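PDB 3DOA: fibrinogen binding protein from Staphylococcus aureus subsp. aureus Mu50, which probably binds fibrinogen and is a member of the NFACT family, whose relatives act in ribosome-associated quality control. Local coordinates for residues P171-F185 with M216-M229. Numbering follows the deposited sequence.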
loop_
_atom_site.group_PDB
_atom_site.type_symbol
_atom_site.label_atom_id
_atom_site.label_comp_id
_atom_site.label_asym_id
_atom_site.label_seq_id
_atom_site.Cartn_x
_atom_site.Cartn_y
_atom_site.Cartn_z
ATOM N N PRO A 171 -11.373 -9.510 -1.208
ATOM C CA PRO A 171 -12.278 -9.327 -2.271
ATOM C C PRO A 171 -11.840 -10.050 -3.497
ATOM O O PRO A 171 -12.681 -10.325 -4.347
ATOM C CB PRO A 171 -12.242 -7.831 -2.515
ATOM C CG PRO A 171 -11.088 -7.368 -1.876
ATOM C CD PRO A 171 -10.909 -8.215 -0.708
ATOM N N TYR A 172 -10.568 -10.372 -3.640
ATOM C CA TYR A 172 -10.213 -11.122 -4.823
ATOM C C TYR A 172 -10.561 -12.580 -4.697
ATOM O O TYR A 172 -10.548 -13.244 -5.675
ATOM C CB TYR A 172 -8.761 -10.942 -5.170
ATOM C CG TYR A 172 -8.495 -9.566 -5.608
ATOM C CD1 TYR A 172 -8.833 -9.174 -6.903
ATOM C CD2 TYR A 172 -7.938 -8.633 -4.751
ATOM C CE1 TYR A 172 -8.653 -7.890 -7.349
ATOM C CE2 TYR A 172 -7.733 -7.313 -5.189
ATOM C CZ TYR A 172 -8.105 -6.969 -6.497
ATOM O OH TYR A 172 -7.921 -5.720 -6.974
ATOM N N ASP A 173 -10.896 -13.090 -3.515
ATOM C CA ASP A 173 -11.106 -14.547 -3.340
ATOM C C ASP A 173 -12.576 -14.940 -3.368
ATOM O O ASP A 173 -12.974 -16.035 -2.982
ATOM C CB ASP A 173 -10.502 -14.993 -2.014
ATOM C CG ASP A 173 -8.960 -14.846 -1.977
ATOM O OD1 ASP A 173 -8.245 -14.685 -3.025
ATOM O OD2 ASP A 173 -8.443 -14.900 -0.840
ATOM N N ILE A 174 -13.406 -14.029 -3.842
ATOM C CA ILE A 174 -14.837 -14.137 -3.614
ATOM C C ILE A 174 -15.504 -13.637 -4.877
ATOM O O ILE A 174 -14.914 -12.797 -5.587
ATOM C CB ILE A 174 -15.206 -13.322 -2.380
ATOM C CG1 ILE A 174 -16.662 -13.532 -2.028
ATOM C CG2 ILE A 174 -14.865 -11.832 -2.575
ATOM C CD1 ILE A 174 -16.953 -13.231 -0.568
ATOM N N THR A 175 -16.647 -14.229 -5.215
ATOM C CA THR A 175 -17.442 -13.764 -6.350
ATOM C C THR A 175 -18.566 -12.911 -5.826
ATOM O O THR A 175 -18.877 -12.934 -4.615
ATOM C CB THR A 175 -18.074 -14.876 -7.163
ATOM O OG1 THR A 175 -18.919 -15.686 -6.342
ATOM C CG2 THR A 175 -17.022 -15.670 -7.746
ATOM N N GLY A 176 -19.183 -12.167 -6.735
ATOM C CA GLY A 176 -20.275 -11.287 -6.326
ATOM C C GLY A 176 -21.433 -12.077 -5.756
ATOM O O GLY A 176 -22.052 -11.652 -4.757
ATOM N N ALA A 177 -21.737 -13.226 -6.393
ATOM C CA ALA A 177 -22.856 -14.070 -5.933
ATOM C C ALA A 177 -22.617 -14.402 -4.475
ATOM O O ALA A 177 -23.554 -14.452 -3.721
ATOM C CB ALA A 177 -22.946 -15.294 -6.709
ATOM N N GLU A 178 -21.333 -14.586 -4.103
ATOM C CA GLU A 178 -20.888 -15.037 -2.778
ATOM C C GLU A 178 -20.875 -13.938 -1.733
ATOM O O GLU A 178 -21.155 -14.214 -0.569
ATOM C CB GLU A 178 -19.458 -15.611 -2.862
ATOM C CG GLU A 178 -19.385 -17.102 -3.241
ATOM C CD GLU A 178 -18.057 -17.562 -3.886
ATOM O OE1 GLU A 178 -17.076 -16.791 -3.969
ATOM O OE2 GLU A 178 -18.017 -18.726 -4.335
ATOM N N VAL A 179 -20.524 -12.712 -2.139
ATOM C CA VAL A 179 -20.672 -11.497 -1.292
ATOM C C VAL A 179 -22.023 -11.381 -0.567
ATOM O O VAL A 179 -22.104 -10.938 0.581
ATOM C CB VAL A 179 -20.480 -10.223 -2.103
ATOM C CG1 VAL A 179 -20.441 -9.035 -1.187
ATOM C CG2 VAL A 179 -19.208 -10.279 -2.948
ATOM N N LEU A 180 -23.085 -11.813 -1.231
ATOM C CA LEU A 180 -24.419 -11.640 -0.683
ATOM C C LEU A 180 -24.484 -12.174 0.699
ATOM O O LEU A 180 -24.997 -11.509 1.568
ATOM C CB LEU A 180 -25.476 -12.275 -1.546
ATOM C CG LEU A 180 -25.580 -11.626 -2.924
ATOM C CD1 LEU A 180 -26.756 -12.232 -3.658
ATOM C CD2 LEU A 180 -25.648 -10.042 -2.869
ATOM N N LYS A 181 -23.917 -13.348 0.925
ATOM C CA LYS A 181 -23.886 -13.921 2.280
ATOM C C LYS A 181 -23.581 -12.931 3.406
ATOM O O LYS A 181 -24.028 -13.111 4.523
ATOM C CB LYS A 181 -22.834 -15.016 2.357
ATOM C CG LYS A 181 -23.230 -16.295 1.655
ATOM C CD LYS A 181 -22.207 -17.434 1.911
ATOM C CE LYS A 181 -20.778 -17.100 1.351
ATOM N NZ LYS A 181 -20.827 -17.214 -0.143
ATOM N N TYR A 182 -22.798 -11.906 3.116
ATOM C CA TYR A 182 -22.301 -10.997 4.159
ATOM C C TYR A 182 -23.022 -9.640 4.213
ATOM O O TYR A 182 -22.523 -8.725 4.868
ATOM C CB TYR A 182 -20.768 -10.767 3.964
ATOM C CG TYR A 182 -20.001 -12.069 3.823
ATOM C CD1 TYR A 182 -19.735 -12.843 4.940
ATOM C CD2 TYR A 182 -19.596 -12.544 2.562
ATOM C CE1 TYR A 182 -19.069 -14.087 4.838
ATOM C CE2 TYR A 182 -18.945 -13.785 2.423
ATOM C CZ TYR A 182 -18.666 -14.575 3.586
ATOM O OH TYR A 182 -18.023 -15.835 3.530
ATOM N N ILE A 183 -24.152 -9.504 3.496
ATOM C CA ILE A 183 -24.898 -8.229 3.349
ATOM C C ILE A 183 -26.347 -8.386 3.768
ATOM O O ILE A 183 -27.029 -9.282 3.280
ATOM C CB ILE A 183 -24.964 -7.791 1.909
ATOM C CG1 ILE A 183 -23.555 -7.536 1.369
ATOM C CG2 ILE A 183 -25.868 -6.581 1.815
ATOM C CD1 ILE A 183 -22.801 -6.423 2.053
ATOM N N ASP A 184 -26.799 -7.535 4.682
ATOM C CA ASP A 184 -28.198 -7.453 5.056
ATOM C C ASP A 184 -28.751 -6.235 4.298
ATOM O O ASP A 184 -28.417 -5.104 4.607
ATOM C CB ASP A 184 -28.318 -7.285 6.565
ATOM C CG ASP A 184 -29.751 -7.100 7.049
ATOM O OD1 ASP A 184 -30.683 -6.795 6.254
ATOM O OD2 ASP A 184 -29.944 -7.227 8.271
ATOM N N PHE A 185 -29.559 -6.456 3.276
ATOM C CA PHE A 185 -29.999 -5.335 2.487
ATOM C C PHE A 185 -30.926 -4.418 3.306
ATOM O O PHE A 185 -30.950 -3.189 3.102
ATOM C CB PHE A 185 -30.677 -5.841 1.226
ATOM C CG PHE A 185 -29.730 -6.183 0.140
ATOM C CD1 PHE A 185 -29.305 -7.474 -0.044
ATOM C CD2 PHE A 185 -29.239 -5.200 -0.697
ATOM C CE1 PHE A 185 -28.420 -7.775 -1.067
ATOM C CE2 PHE A 185 -28.339 -5.502 -1.711
ATOM C CZ PHE A 185 -27.941 -6.776 -1.898
ATOM N N MET A 216 -29.118 -0.813 -5.048
ATOM C CA MET A 216 -28.384 -1.949 -4.495
ATOM C C MET A 216 -29.422 -2.983 -4.027
ATOM O O MET A 216 -30.218 -2.705 -3.159
ATOM C CB MET A 216 -27.414 -1.526 -3.352
ATOM C CG MET A 216 -26.012 -1.003 -3.757
ATOM S SD MET A 216 -25.046 -2.081 -4.835
ATOM C CE MET A 216 -25.444 -1.354 -6.446
ATOM N N THR A 217 -29.373 -4.175 -4.615
ATOM C CA THR A 217 -30.294 -5.302 -4.337
ATOM C C THR A 217 -29.495 -6.576 -4.506
ATOM O O THR A 217 -28.416 -6.532 -5.042
ATOM C CB THR A 217 -31.398 -5.443 -5.411
ATOM O OG1 THR A 217 -30.849 -6.157 -6.544
ATOM C CG2 THR A 217 -31.916 -4.086 -5.839
ATOM N N SER A 218 -30.082 -7.705 -4.145
ATOM C CA SER A 218 -29.472 -9.019 -4.360
ATOM C C SER A 218 -29.166 -9.358 -5.842
ATOM O O SER A 218 -28.244 -10.106 -6.101
ATOM C CB SER A 218 -30.373 -10.102 -3.797
ATOM O OG SER A 218 -31.284 -10.529 -4.812
ATOM N N SER A 219 -29.923 -8.833 -6.808
ATOM C CA SER A 219 -29.516 -8.981 -8.213
ATOM C C SER A 219 -28.402 -8.046 -8.631
ATOM O O SER A 219 -27.555 -8.409 -9.449
ATOM C CB SER A 219 -30.640 -8.727 -9.172
ATOM O OG SER A 219 -31.657 -9.608 -8.857
ATOM N N THR A 220 -28.382 -6.835 -8.113
ATOM C CA THR A 220 -27.480 -5.857 -8.705
ATOM C C THR A 220 -26.095 -5.811 -8.056
ATOM O O THR A 220 -25.085 -5.552 -8.734
ATOM C CB THR A 220 -28.110 -4.460 -8.636
ATOM O OG1 THR A 220 -28.521 -4.219 -7.285
ATOM C CG2 THR A 220 -29.253 -4.350 -9.620
ATOM N N LEU A 221 -26.072 -6.043 -6.732
ATOM C CA LEU A 221 -24.860 -5.855 -5.942
ATOM C C LEU A 221 -23.787 -6.719 -6.543
ATOM O O LEU A 221 -22.739 -6.194 -6.895
ATOM C CB LEU A 221 -25.076 -6.134 -4.481
ATOM C CG LEU A 221 -23.832 -5.948 -3.590
ATOM C CD1 LEU A 221 -22.898 -4.809 -4.054
ATOM C CD2 LEU A 221 -24.167 -5.760 -2.063
ATOM N N PRO A 222 -24.067 -8.023 -6.774
ATOM C CA PRO A 222 -23.078 -8.909 -7.390
ATOM C C PRO A 222 -22.490 -8.373 -8.668
ATOM O O PRO A 222 -21.299 -8.401 -8.844
ATOM C CB PRO A 222 -23.878 -10.163 -7.675
ATOM C CG PRO A 222 -24.914 -10.164 -6.644
ATOM C CD PRO A 222 -25.308 -8.755 -6.469
ATOM N N GLU A 223 -23.348 -7.871 -9.540
ATOM C CA GLU A 223 -22.937 -7.253 -10.801
ATOM C C GLU A 223 -21.996 -6.089 -10.573
ATOM O O GLU A 223 -21.012 -5.950 -11.269
ATOM C CB GLU A 223 -24.176 -6.700 -11.507
ATOM C CG GLU A 223 -24.825 -7.581 -12.491
ATOM C CD GLU A 223 -26.346 -7.428 -12.515
ATOM O OE1 GLU A 223 -26.848 -6.284 -12.295
ATOM O OE2 GLU A 223 -27.060 -8.447 -12.760
ATOM N N ALA A 224 -22.337 -5.229 -9.624
ATOM C CA ALA A 224 -21.532 -4.049 -9.368
ATOM C C ALA A 224 -20.126 -4.485 -8.889
ATOM O O ALA A 224 -19.084 -4.207 -9.514
ATOM C CB ALA A 224 -22.234 -3.140 -8.327
ATOM N N PHE A 225 -20.121 -5.237 -7.794
ATOM C CA PHE A 225 -18.924 -5.839 -7.282
ATOM C C PHE A 225 -18.020 -6.437 -8.396
ATOM O O PHE A 225 -16.864 -6.001 -8.574
ATOM C CB PHE A 225 -19.311 -6.889 -6.271
ATOM C CG PHE A 225 -18.138 -7.462 -5.534
ATOM C CD1 PHE A 225 -17.698 -6.901 -4.330
ATOM C CD2 PHE A 225 -17.453 -8.566 -6.019
ATOM C CE1 PHE A 225 -16.573 -7.449 -3.636
ATOM C CE2 PHE A 225 -16.362 -9.088 -5.301
ATOM C CZ PHE A 225 -15.926 -8.509 -4.137
ATOM N N ASP A 226 -18.537 -7.402 -9.150
ATOM C CA ASP A 226 -17.722 -8.053 -10.133
ATOM C C ASP A 226 -17.186 -7.005 -11.115
ATOM O O ASP A 226 -15.965 -6.884 -11.322
ATOM C CB ASP A 226 -18.489 -9.186 -10.810
ATOM C CG ASP A 226 -18.695 -10.436 -9.876
ATOM O OD1 ASP A 226 -17.934 -10.623 -8.822
ATOM O OD2 ASP A 226 -19.636 -11.235 -10.227
ATOM N N GLU A 227 -18.076 -6.177 -11.639
ATOM C CA GLU A 227 -17.682 -5.145 -12.577
ATOM C C GLU A 227 -16.487 -4.375 -12.030
ATOM O O GLU A 227 -15.470 -4.186 -12.697
ATOM C CB GLU A 227 -18.835 -4.195 -12.806
ATOM C CG GLU A 227 -18.806 -3.519 -14.177
ATOM C CD GLU A 227 -19.697 -2.240 -14.299
ATOM O OE1 GLU A 227 -20.659 -2.262 -15.157
ATOM O OE2 GLU A 227 -19.401 -1.226 -13.560
ATOM N N VAL A 228 -16.582 -3.941 -10.791
ATOM C CA VAL A 228 -15.492 -3.134 -10.257
ATOM C C VAL A 228 -14.206 -3.910 -10.061
ATOM O O VAL A 228 -13.152 -3.409 -10.410
ATOM C CB VAL A 228 -15.865 -2.457 -8.946
ATOM C CG1 VAL A 228 -14.610 -1.877 -8.254
ATOM C CG2 VAL A 228 -16.839 -1.368 -9.242
ATOM N N MET A 229 -14.298 -5.114 -9.498
ATOM C CA MET A 229 -13.099 -5.892 -9.239
ATOM C C MET A 229 -12.444 -6.286 -10.558
ATOM O O MET A 229 -11.222 -6.271 -10.672
ATOM C CB MET A 229 -13.370 -7.100 -8.370
ATOM C CG MET A 229 -13.934 -6.763 -6.990
ATOM S SD MET A 229 -12.780 -6.053 -5.825
ATOM C CE MET A 229 -12.857 -4.390 -6.279
#
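Ser218 O meets Leu180 CD1 at 3.6 Å. Thr217 and Thr220 form a capping box around it, where the chain turns into its helix. Leu221 CB sits at the edge of the Phe185 ring, 3.9 Å from Phe185 CZ. Leu221 also reaches tip to tip toward Ile183, with CD2 3.9 Å from Ile183 CG1. Pro222 follows, packing its CD 3.8 Å from Leu180 CD2 and its CB against the backbone of Gly176. A chi1 of -172° swings the Phe225 ring away from its own backbone N and toward 171-185. Val179 CG2 stands over the ring centre in a CH-pi contact, 3.7 Å from the centroid. Met229 CG, from the same helix as Phe225, lies against the opposite face, offset toward the rim. Asp226 OD1 accepts a weak hydrogen bond from Gly176 N at 2.9 Å. Met229 SD touches Pro171 CB and makes a distant Met-aromatic contact above the Tyr172 ring. The contact thus packs the short helix 176-179 and its flanking loops on helix 220-232. Helix 190-197 meets Ile183 and Leu221, helix 203-210 meets Ala224 and Val228, and helix 5-15 meets Tyr172 and Met229.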